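Local coordinates for Phi class glutathione transferase GSTF1 (Populus tremula x Populus tremuloides, PDB 4RI6), which probably catalyses the conjugation of glutathione to electrophilic substrates, releasing a halide from organic halides, as a detoxifying enzyme of the plant cytoplasm, at residues T6-P11 with H31-D36; I146-L151 with T187-V192; R155-D160 with N193-E198. All blocks are in the same frame, centred on the assembly; numbering follows the deposited sequence. Where two conformers were deposited one is given.

Interaction 1 of 3, residues T6-P11 with H31-D36. Unlike the reference sequence in segment 31-36: I33 (reference Val).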
loop_
_atom_site.group_PDB
_atom_site.type_symbol
_atom_site.label_atom_id
_atom_site.label_comp_id
_atom_site.label_asym_id
_atom_site.label_seq_id
_atom_site.Cartn_x
_atom_site.Cartn_y
_atom_site.Cartn_z
ATOM N N THR A 6 -12.865 -9.187 -16.512
ATOM C CA THR A 6 -13.569 -9.998 -15.533
ATOM C C THR A 6 -13.123 -9.614 -14.123
ATOM O O THR A 6 -11.932 -9.602 -13.836
ATOM C CB THR A 6 -13.285 -11.481 -15.774
ATOM O OG1 THR A 6 -13.696 -11.842 -17.105
ATOM C CG2 THR A 6 -14.001 -12.353 -14.759
ATOM N N ILE A 7 -14.082 -9.319 -13.252
ATOM C CA ILE A 7 -13.811 -8.982 -11.857
ATOM C C ILE A 7 -14.506 -9.995 -10.964
ATOM O O ILE A 7 -15.661 -10.329 -11.209
ATOM C CB ILE A 7 -14.312 -7.563 -11.500
ATOM C CG1 ILE A 7 -13.793 -6.541 -12.514
ATOM C CG2 ILE A 7 -13.941 -7.202 -10.071
ATOM C CD1 ILE A 7 -12.319 -6.379 -12.536
ATOM N N TYR A 8 -13.815 -10.453 -9.924
ATOM C CA TYR A 8 -14.355 -11.414 -8.966
ATOM C C TYR A 8 -14.649 -10.756 -7.630
ATOM O O TYR A 8 -13.756 -10.126 -7.032
ATOM C CB TYR A 8 -13.368 -12.565 -8.716
ATOM C CG TYR A 8 -13.151 -13.477 -9.886
ATOM C CD1 TYR A 8 -12.348 -13.106 -10.946
ATOM C CD2 TYR A 8 -13.755 -14.721 -9.927
ATOM C CE1 TYR A 8 -12.147 -13.959 -12.021
ATOM C CE2 TYR A 8 -13.559 -15.579 -10.983
ATOM C CZ TYR A 8 -12.763 -15.191 -12.032
ATOM O OH TYR A 8 -12.571 -16.052 -13.089
ATOM N N GLY A 9 -15.870 -10.932 -7.143
ATOM C CA GLY A 9 -16.218 -10.519 -5.794
ATOM C C GLY A 9 -17.521 -9.739 -5.708
ATOM O O GLY A 9 -18.046 -9.295 -6.723
ATOM N N PRO A 10 -18.037 -9.541 -4.484
ATOM C CA PRO A 10 -19.304 -8.822 -4.275
ATOM C C PRO A 10 -19.128 -7.314 -4.160
ATOM O O PRO A 10 -18.159 -6.854 -3.585
ATOM C CB PRO A 10 -19.799 -9.388 -2.955
ATOM C CG PRO A 10 -18.533 -9.647 -2.188
ATOM C CD PRO A 10 -17.478 -10.035 -3.215
ATOM N N PRO A 11 -20.085 -6.541 -4.670
ATOM C CA PRO A 11 -19.913 -5.095 -4.520
ATOM C C PRO A 11 -19.962 -4.583 -3.066
ATOM O O PRO A 11 -19.464 -3.489 -2.821
ATOM C CB PRO A 11 -21.053 -4.520 -5.355
ATOM C CG PRO A 11 -21.883 -5.624 -5.771
ATOM C CD PRO A 11 -21.182 -6.891 -5.583
ATOM N N HIS A 31 -17.337 -7.586 -16.560
ATOM C CA HIS A 31 -18.250 -8.622 -16.119
ATOM C C HIS A 31 -17.880 -8.980 -14.695
ATOM O O HIS A 31 -16.730 -9.279 -14.408
ATOM C CB HIS A 31 -18.168 -9.845 -17.041
ATOM C CG HIS A 31 -18.958 -11.023 -16.562
ATOM N ND1 HIS A 31 -20.329 -10.989 -16.411
ATOM C CD2 HIS A 31 -18.574 -12.278 -16.227
ATOM C CE1 HIS A 31 -20.753 -12.166 -15.987
ATOM N NE2 HIS A 31 -19.709 -12.968 -15.870
ATOM N N LEU A 32 -18.856 -8.937 -13.803
ATOM C CA LEU A 32 -18.626 -9.158 -12.383
ATOM C C LEU A 32 -19.111 -10.529 -11.958
ATOM O O LEU A 32 -20.314 -10.851 -12.087
ATOM C CB LEU A 32 -19.332 -8.076 -11.557
ATOM C CG LEU A 32 -19.074 -8.057 -10.044
ATOM C CD1 LEU A 32 -17.617 -7.749 -9.682
ATOM C CD2 LEU A 32 -20.026 -7.064 -9.383
ATOM N N ILE A 33 -18.166 -11.329 -11.464
ATOM C CA ILE A 33 -18.435 -12.688 -11.014
ATOM C C ILE A 33 -18.618 -12.720 -9.507
ATOM O O ILE A 33 -17.701 -12.383 -8.751
ATOM C CB ILE A 33 -17.297 -13.659 -11.432
ATOM C CG1 ILE A 33 -17.331 -13.885 -12.943
ATOM C CG2 ILE A 33 -17.440 -15.018 -10.736
ATOM C CD1 ILE A 33 -16.135 -14.654 -13.469
ATOM N N PRO A 34 -19.803 -13.159 -9.046
ATOM C CA PRO A 34 -20.085 -13.111 -7.609
ATOM C C PRO A 34 -19.257 -14.096 -6.793
ATOM O O PRO A 34 -18.993 -15.219 -7.231
ATOM C CB PRO A 34 -21.574 -13.470 -7.537
ATOM C CG PRO A 34 -21.767 -14.374 -8.701
ATOM C CD PRO A 34 -20.889 -13.825 -9.791
ATOM N N ILE A 35 -18.830 -13.633 -5.620
ATOM C CA ILE A 35 -18.200 -14.468 -4.595
ATOM C C ILE A 35 -18.846 -14.161 -3.236
ATOM O O ILE A 35 -18.717 -13.029 -2.751
ATOM C CB ILE A 35 -16.668 -14.195 -4.492
ATOM C CG1 ILE A 35 -15.958 -14.361 -5.845
ATOM C CG2 ILE A 35 -16.052 -15.070 -3.432
ATOM C CD1 ILE A 35 -15.795 -15.795 -6.316
ATOM N N ASP A 36 -19.513 -15.134 -2.610
ATOM C CA ASP A 36 -20.221 -14.890 -1.342
ATOM C C ASP A 36 -19.280 -15.099 -0.152
ATOM O O ASP A 36 -18.934 -16.220 0.183
ATOM C CB ASP A 36 -21.473 -15.792 -1.223
ATOM C CG ASP A 36 -22.357 -15.443 -0.023
ATOM O OD1 ASP A 36 -21.842 -15.011 1.032
ATOM O OD2 ASP A 36 -23.593 -15.622 -0.139
#
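I7 and I33 carry the backbone pairing of strands 6-8 and 31-33, which run parallel with a twist of 27° between the short segments. I7 N donates to H31 O (2.9 Å), I33 N donates to I7 O (2.7 Å), and G9 N prolongs the pattern past the end of the strand by donating to I33 O (2.8 Å). All three bonds are close to straight.

The apolar contacts divide between the two faces of the sheet. On the face of T6 and Y8, CG1 of I33 stands anti to its carbonyl carbon (chi1 -71°) and carries CD1 over one face of the Y8 ring, a CH-pi contact 4.1 Å from the centroid. The same methyl presses tightly on T6 CG2 at 3.4 Å, while I35 CD1 lies at the ring's edge. On the other face L32 CD1 meets I7 CG2 at 3.7 Å, and CD2 of L32 touches CD of P11; helix 14-25 packs over this side, touching I7 and P11.

Beyond the strands, P10 CD lies 3.3 Å from I35 O. The I35 side chain is close to Q42, and G9 to V56, both of which bind glutathione. The backbone bonds fix the parallel alignment of the beta-alpha-beta unit of the thioredoxin-like domain, while aliphatic groups on both faces probably limit access of water to those bonds.

Interaction 2 of 3, residues I146-L151 with T187-V192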
loop_
_atom_site.group_PDB
_atom_site.type_symbol
_atom_site.label_atom_id
_atom_site.label_comp_id
_atom_site.label_asym_id
_atom_site.label_seq_id
_atom_site.Cartn_x
_atom_site.Cartn_y
_atom_site.Cartn_z
ATOM N N ILE A 146 -4.873 15.878 9.719
ATOM C CA ILE A 146 -3.879 16.197 8.713
ATOM C C ILE A 146 -4.545 16.461 7.368
ATOM O O ILE A 146 -4.199 17.422 6.669
ATOM C CB ILE A 146 -2.839 15.081 8.596
ATOM C CG1 ILE A 146 -2.095 14.973 9.919
ATOM C CG2 ILE A 146 -1.892 15.355 7.435
ATOM C CD1 ILE A 146 -1.269 13.767 10.063
ATOM N N TYR A 147 -5.544 15.653 7.025
ATOM C CA TYR A 147 -6.300 15.885 5.804
ATOM C C TYR A 147 -7.016 17.222 5.861
ATOM O O TYR A 147 -7.125 17.896 4.858
ATOM C CB TYR A 147 -7.330 14.786 5.557
ATOM C CG TYR A 147 -6.814 13.436 5.109
ATOM C CD1 TYR A 147 -5.470 13.089 5.203
ATOM C CD2 TYR A 147 -7.694 12.508 4.564
ATOM C CE1 TYR A 147 -5.040 11.834 4.785
ATOM C CE2 TYR A 147 -7.269 11.283 4.148
ATOM C CZ TYR A 147 -5.943 10.951 4.258
ATOM O OH TYR A 147 -5.551 9.710 3.828
ATOM N N GLU A 148 -7.531 17.583 7.031
ATOM C CA GLU A 148 -8.244 18.851 7.177
ATOM C C GLU A 148 -7.341 20.020 6.778
ATOM O O GLU A 148 -7.771 20.948 6.116
ATOM C CB GLU A 148 -8.746 19.021 8.607
ATOM C CG GLU A 148 -9.487 20.347 8.861
ATOM C CD GLU A 148 -10.795 20.459 8.094
ATOM O OE1 GLU A 148 -11.248 19.428 7.552
ATOM O OE2 GLU A 148 -11.365 21.580 8.042
ATOM N N GLN A 149 -6.072 19.948 7.176
ATOM C CA GLN A 149 -5.116 20.990 6.837
ATOM C C GLN A 149 -4.805 20.974 5.328
ATOM O O GLN A 149 -4.855 22.005 4.658
ATOM C CB GLN A 149 -3.843 20.831 7.701
ATOM C CG GLN A 149 -4.110 21.075 9.216
ATOM C CD GLN A 149 -3.019 20.568 10.187
ATOM O OE1 GLN A 149 -2.560 19.424 10.111
ATOM N NE2 GLN A 149 -2.642 21.424 11.140
ATOM N N LYS A 150 -4.530 19.793 4.792
ATOM C CA LYS A 150 -4.240 19.618 3.376
ATOM C C LYS A 150 -5.375 20.117 2.493
ATOM O O LYS A 150 -5.155 20.801 1.480
ATOM C CB LYS A 150 -3.972 18.135 3.093
ATOM C CG LYS A 150 -3.606 17.800 1.640
ATOM C CD LYS A 150 -2.217 18.350 1.292
ATOM C CE LYS A 150 -1.766 18.058 -0.158
ATOM N NZ LYS A 150 -2.529 18.820 -1.160
ATOM N N LEU A 151 -6.596 19.767 2.881
ATOM C CA LEU A 151 -7.773 20.084 2.072
ATOM C C LEU A 151 -8.217 21.556 2.242
ATOM O O LEU A 151 -9.120 22.023 1.563
ATOM C CB LEU A 151 -8.904 19.105 2.395
ATOM C CG LEU A 151 -8.581 17.679 1.921
ATOM C CD1 LEU A 151 -9.487 16.690 2.574
ATOM C CD2 LEU A 151 -8.658 17.562 0.414
ATOM N N THR A 187 -17.662 14.505 9.028
ATOM C CA THR A 187 -18.592 15.621 8.866
ATOM C C THR A 187 -18.298 16.779 9.817
ATOM O O THR A 187 -18.713 17.889 9.537
ATOM C CB THR A 187 -20.065 15.183 9.052
ATOM O OG1 THR A 187 -20.273 14.719 10.392
ATOM C CG2 THR A 187 -20.421 14.080 8.060
ATOM N N SER A 188 -17.564 16.533 10.917
ATOM C CA SER A 188 -17.232 17.588 11.894
ATOM C C SER A 188 -16.000 18.409 11.505
ATOM O O SER A 188 -15.682 19.413 12.151
ATOM C CB SER A 188 -17.001 17.002 13.284
ATOM O OG SER A 188 -15.760 16.316 13.358
ATOM N N ARG A 189 -15.339 17.993 10.439
ATOM C CA ARG A 189 -14.142 18.657 9.925
ATOM C C ARG A 189 -14.531 19.336 8.611
ATOM O O ARG A 189 -14.863 18.672 7.643
ATOM C CB ARG A 189 -13.023 17.628 9.722
ATOM C CG ARG A 189 -12.420 17.142 11.025
ATOM C CD ARG A 189 -11.451 15.957 10.835
ATOM N NE ARG A 189 -10.796 15.689 12.104
ATOM C CZ ARG A 189 -11.338 15.015 13.111
ATOM N NH1 ARG A 189 -12.508 14.406 12.977
ATOM N NH2 ARG A 189 -10.710 14.964 14.264
ATOM N N LYS A 190 -14.520 20.660 8.575
ATOM C CA LYS A 190 -15.172 21.356 7.473
ATOM C C LYS A 190 -14.542 21.083 6.107
ATOM O O LYS A 190 -15.263 20.834 5.151
ATOM C CB LYS A 190 -15.239 22.875 7.745
ATOM C CG LYS A 190 -13.964 23.679 7.556
ATOM C CD LYS A 190 -14.265 25.177 7.587
ATOM C CE LYS A 190 -13.007 25.999 7.348
ATOM N NZ LYS A 190 -12.111 25.959 8.529
ATOM N N ASN A 191 -13.223 21.102 5.989
ATOM C CA ASN A 191 -12.620 20.829 4.682
ATOM C C ASN A 191 -12.771 19.358 4.284
ATOM O O ASN A 191 -13.018 19.057 3.127
ATOM C CB ASN A 191 -11.144 21.224 4.659
ATOM C CG ASN A 191 -10.920 22.690 4.927
ATOM O OD1 ASN A 191 -11.764 23.538 4.618
ATOM N ND2 ASN A 191 -9.776 22.995 5.511
ATOM N N VAL A 192 -12.597 18.452 5.241
ATOM C CA VAL A 192 -12.800 17.022 4.996
ATOM C C VAL A 192 -14.239 16.776 4.577
ATOM O O VAL A 192 -14.503 15.999 3.675
ATOM C CB VAL A 192 -12.433 16.190 6.252
ATOM C CG1 VAL A 192 -12.883 14.735 6.128
ATOM C CG2 VAL A 192 -10.943 16.248 6.446
HETATM O O HOH W 1 -10.519 23.818 8.971
HETATM O O HOH W 2 -12.988 21.958 10.742
#
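E148 reaches from the last turn of helix 130-150 to the first turn of helix 190-200. Its CB lies 4.1 Å from V192 CG2, a methyl that also packs on Y147 CB. CG stands anti to the backbone N, and the bend at chi2 of 66° swings the carboxylate across the start of the other helix. There CD comes over N191, and the carboxylate stacks on the N191 amide with the planes 9° apart.

At the tip the two oxygens accept backbone N-H groups of the first turn. OE1 accepts from V192 N at 2.8 Å, met on the syn side but 21° out of the carboxylate plane, and also touches R189 CB. OE2 takes the N-H of N191 at 2.8 Å through its syn lone pair. One water donates to OE2 at 2.6 Å, its further link to K190 NZ being less certain because the lysine has two conformers; a second, more distant water bridges OE2 to K190 N. The N191 side chain returns the hold, ND2 donating almost straight to E148 O at 2.9 Å, with that oxygen in its amide plane.

One turn further along the helix, L151 CB packs against N191 CB, and L151 CD1 faces V192. R189, the N-cap residue, turns its guanidinium toward D145 and L185 O. A carboxylate bound to first-turn N-H groups is probably stabilised by the positive end of the helix dipole; here it comes from a neighbouring helix, joining two helices of the all-helical C-terminal domain of the glutathione transferase fold.

Interaction 3 of 3, residues R155-D160 with N193-E198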
loop_
_atom_site.group_PDB
_atom_site.type_symbol
_atom_site.label_atom_id
_atom_site.label_comp_id
_atom_site.label_asym_id
_atom_site.label_seq_id
_atom_site.Cartn_x
_atom_site.Cartn_y
_atom_site.Cartn_z
ATOM N N ARG A 155 -8.170 21.380 -3.311
ATOM C CA ARG A 155 -9.553 20.955 -3.363
ATOM C C ARG A 155 -9.701 19.458 -3.103
ATOM O O ARG A 155 -10.642 19.015 -2.437
ATOM C CB ARG A 155 -10.147 21.319 -4.732
ATOM C CG ARG A 155 -11.604 21.015 -4.894
ATOM C CD ARG A 155 -12.060 21.528 -6.239
ATOM N NE ARG A 155 -13.343 20.960 -6.618
ATOM C CZ ARG A 155 -13.736 20.720 -7.865
ATOM N NH1 ARG A 155 -12.963 21.017 -8.894
ATOM N NH2 ARG A 155 -14.925 20.182 -8.076
ATOM N N PHE A 156 -8.771 18.693 -3.664
ATOM C CA PHE A 156 -8.708 17.254 -3.490
ATOM C C PHE A 156 -7.380 16.920 -2.829
ATOM O O PHE A 156 -6.563 17.816 -2.594
ATOM C CB PHE A 156 -8.866 16.555 -4.840
ATOM C CG PHE A 156 -10.187 16.838 -5.509
ATOM C CD1 PHE A 156 -11.328 16.113 -5.166
ATOM C CD2 PHE A 156 -10.291 17.814 -6.486
ATOM C CE1 PHE A 156 -12.554 16.386 -5.755
ATOM C CE2 PHE A 156 -11.525 18.073 -7.098
ATOM C CZ PHE A 156 -12.649 17.349 -6.725
ATOM N N LEU A 157 -7.150 15.653 -2.496
ATOM C CA LEU A 157 -5.961 15.358 -1.696
ATOM C C LEU A 157 -4.680 15.749 -2.404
ATOM O O LEU A 157 -3.772 16.287 -1.778
ATOM C CB LEU A 157 -5.897 13.880 -1.339
ATOM C CG LEU A 157 -6.860 13.430 -0.254
ATOM C CD1 LEU A 157 -6.805 11.935 -0.101
ATOM C CD2 LEU A 157 -6.556 14.083 1.092
ATOM N N ALA A 158 -4.601 15.469 -3.700
ATOM C CA ALA A 158 -3.357 15.646 -4.422
ATOM C C ALA A 158 -3.290 16.937 -5.241
ATOM O O ALA A 158 -2.280 17.220 -5.883
ATOM C CB ALA A 158 -3.126 14.431 -5.323
ATOM N N GLY A 159 -4.333 17.751 -5.186
ATOM C CA GLY A 159 -4.378 18.927 -6.029
ATOM C C GLY A 159 -5.767 19.326 -6.465
ATOM O O GLY A 159 -6.724 19.153 -5.713
ATOM N N ASP A 160 -5.872 19.840 -7.689
ATOM C CA ASP A 160 -7.091 20.546 -8.102
ATOM C C ASP A 160 -8.060 19.646 -8.861
ATOM O O ASP A 160 -9.086 20.093 -9.361
ATOM C CB ASP A 160 -6.742 21.791 -8.948
ATOM C CG ASP A 160 -5.961 21.471 -10.198
ATOM O OD1 ASP A 160 -5.802 20.284 -10.520
ATOM O OD2 ASP A 160 -5.507 22.418 -10.874
ATOM N N ASN A 193 -15.171 17.461 5.221
ATOM C CA ASN A 193 -16.565 17.282 4.878
ATOM C C ASN A 193 -16.870 17.767 3.462
ATOM O O ASN A 193 -17.614 17.136 2.733
ATOM C CB ASN A 193 -17.462 17.994 5.898
ATOM C CG ASN A 193 -18.919 17.812 5.588
ATOM O OD1 ASN A 193 -19.484 16.737 5.770
ATOM N ND2 ASN A 193 -19.537 18.873 5.112
ATOM N N ARG A 194 -16.262 18.874 3.063
ATOM C CA ARG A 194 -16.425 19.396 1.704
ATOM C C ARG A 194 -15.929 18.377 0.682
ATOM O O ARG A 194 -16.625 18.026 -0.291
ATOM C CB ARG A 194 -15.656 20.700 1.540
ATOM C CG ARG A 194 -15.750 21.298 0.157
ATOM C CD ARG A 194 -14.569 22.163 -0.143
ATOM N NE ARG A 194 -13.366 21.359 -0.384
ATOM C CZ ARG A 194 -12.187 21.572 0.175
ATOM N NH1 ARG A 194 -12.021 22.528 1.087
ATOM N NH2 ARG A 194 -11.169 20.796 -0.156
ATOM N N TRP A 195 -14.706 17.928 0.912
ATOM C CA TRP A 195 -14.075 16.923 0.084
ATOM C C TRP A 195 -14.933 15.662 0.017
ATOM O O TRP A 195 -15.201 15.162 -1.070
ATOM C CB TRP A 195 -12.703 16.622 0.662
ATOM C CG TRP A 195 -11.988 15.402 0.181
ATOM C CD1 TRP A 195 -11.341 15.239 -1.007
ATOM C CD2 TRP A 195 -11.756 14.204 0.931
ATOM N NE1 TRP A 195 -10.737 14.003 -1.049
ATOM C CE2 TRP A 195 -10.976 13.347 0.126
ATOM C CE3 TRP A 195 -12.141 13.770 2.199
ATOM C CZ2 TRP A 195 -10.556 12.076 0.557
ATOM C CZ3 TRP A 195 -11.734 12.501 2.624
ATOM C CH2 TRP A 195 -10.940 11.677 1.802
ATOM N N TRP A 196 -15.360 15.165 1.178
ATOM C CA TRP A 196 -16.187 13.967 1.233
ATOM C C TRP A 196 -17.460 14.141 0.389
ATOM O O TRP A 196 -17.879 13.233 -0.357
ATOM C CB TRP A 196 -16.571 13.597 2.671
ATOM C CG TRP A 196 -17.390 12.358 2.610
ATOM C CD1 TRP A 196 -18.717 12.247 2.840
ATOM C CD2 TRP A 196 -16.945 11.067 2.183
ATOM N NE1 TRP A 196 -19.133 10.972 2.603
ATOM C CE2 TRP A 196 -18.066 10.222 2.189
ATOM C CE3 TRP A 196 -15.712 10.546 1.794
ATOM C CZ2 TRP A 196 -17.992 8.888 1.828
ATOM C CZ3 TRP A 196 -15.641 9.225 1.444
ATOM C CH2 TRP A 196 -16.771 8.410 1.466
ATOM N N THR A 197 -18.073 15.312 0.510
ATOM C CA THR A 197 -19.279 15.608 -0.239
ATOM C C THR A 197 -18.983 15.569 -1.728
ATOM O O THR A 197 -19.729 14.971 -2.490
ATOM C CB THR A 197 -19.844 16.972 0.167
ATOM O OG1 THR A 197 -20.164 16.961 1.562
ATOM C CG2 THR A 197 -21.091 17.282 -0.589
ATOM N N GLU A 198 -17.881 16.176 -2.156
ATOM C CA GLU A 198 -17.580 16.188 -3.584
ATOM C C GLU A 198 -17.298 14.805 -4.122
ATOM O O GLU A 198 -17.786 14.441 -5.178
ATOM C CB GLU A 198 -16.387 17.092 -3.907
ATOM C CG GLU A 198 -16.614 18.566 -3.615
ATOM C CD GLU A 198 -15.931 19.441 -4.636
ATOM O OE1 GLU A 198 -15.009 20.211 -4.270
ATOM O OE2 GLU A 198 -16.333 19.369 -5.824
HETATM O O HOH W 3 -13.460 19.283 -2.252
#
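R155, W195 and E198 bury the most surface where the loop 155-160 lies against residues 193-198 of helix 190-200. CG of R155 stands anti to the backbone N (chi1 -176°), and the chain, extended from there to NE, carries the guanidinium across to E198, whose carboxylate meets its edge. The grip is side-on and bidentate: NE donates to OE1 at 3.0 Å and NH2 to OE2 at 2.8 Å, both nearly straight. The two planes are only 23° apart, and both oxygens are met on their syn sides. The F156 ring reaches one face of the guanidinium near its rim with CE2.

W195 fills the apolar half of the contact. Its CZ2 meets L157 CD1 at 3.8 Å and its CD1 meets F156 CD1 at 4.2 Å, while the indole NE1 is taken by D166 of helix 164-179, whose OD1 also accepts from L157 N.

Between these halves R155 O is held by R194 NH2 at 2.9 Å, the donor standing above the carbonyl plane, and by a water. That water also accepts from R194 NE and donates to E198 OE1 at 2.7 Å, tying the backbone of the loop to the salt bridge. R194 NH2 binds L151 O as well. The arrangement joins the loop between helices 130-150 and 164-179 to helix 190-200 within the helical C-terminal domain of the glutathione transferase fold, through a salt bridge and a buried tryptophan packed on F156 and L157.

How the interactions relate
Interaction 1 belongs to the thioredoxin-like N-terminal domain, whereas interactions 2 and 3 lie in the helical C-terminal domain on the opposite side of the chain's centre, their centres about 34 and 29 Å from that of interaction 1. Interactions 2 and 3 share helix 190-200; their centres lie about 9 Å apart and they touch. All three are partly buried. Their chemistry follows their place: strand pairing in interaction 1 rests on main-chain bonds with aliphatic cover and stands near the glutathione site, while the helical contacts, away from annotated sites, rely on glutamates, one accepting backbone N-H groups at a helix start, the other paired with an arginine, each assisted by water.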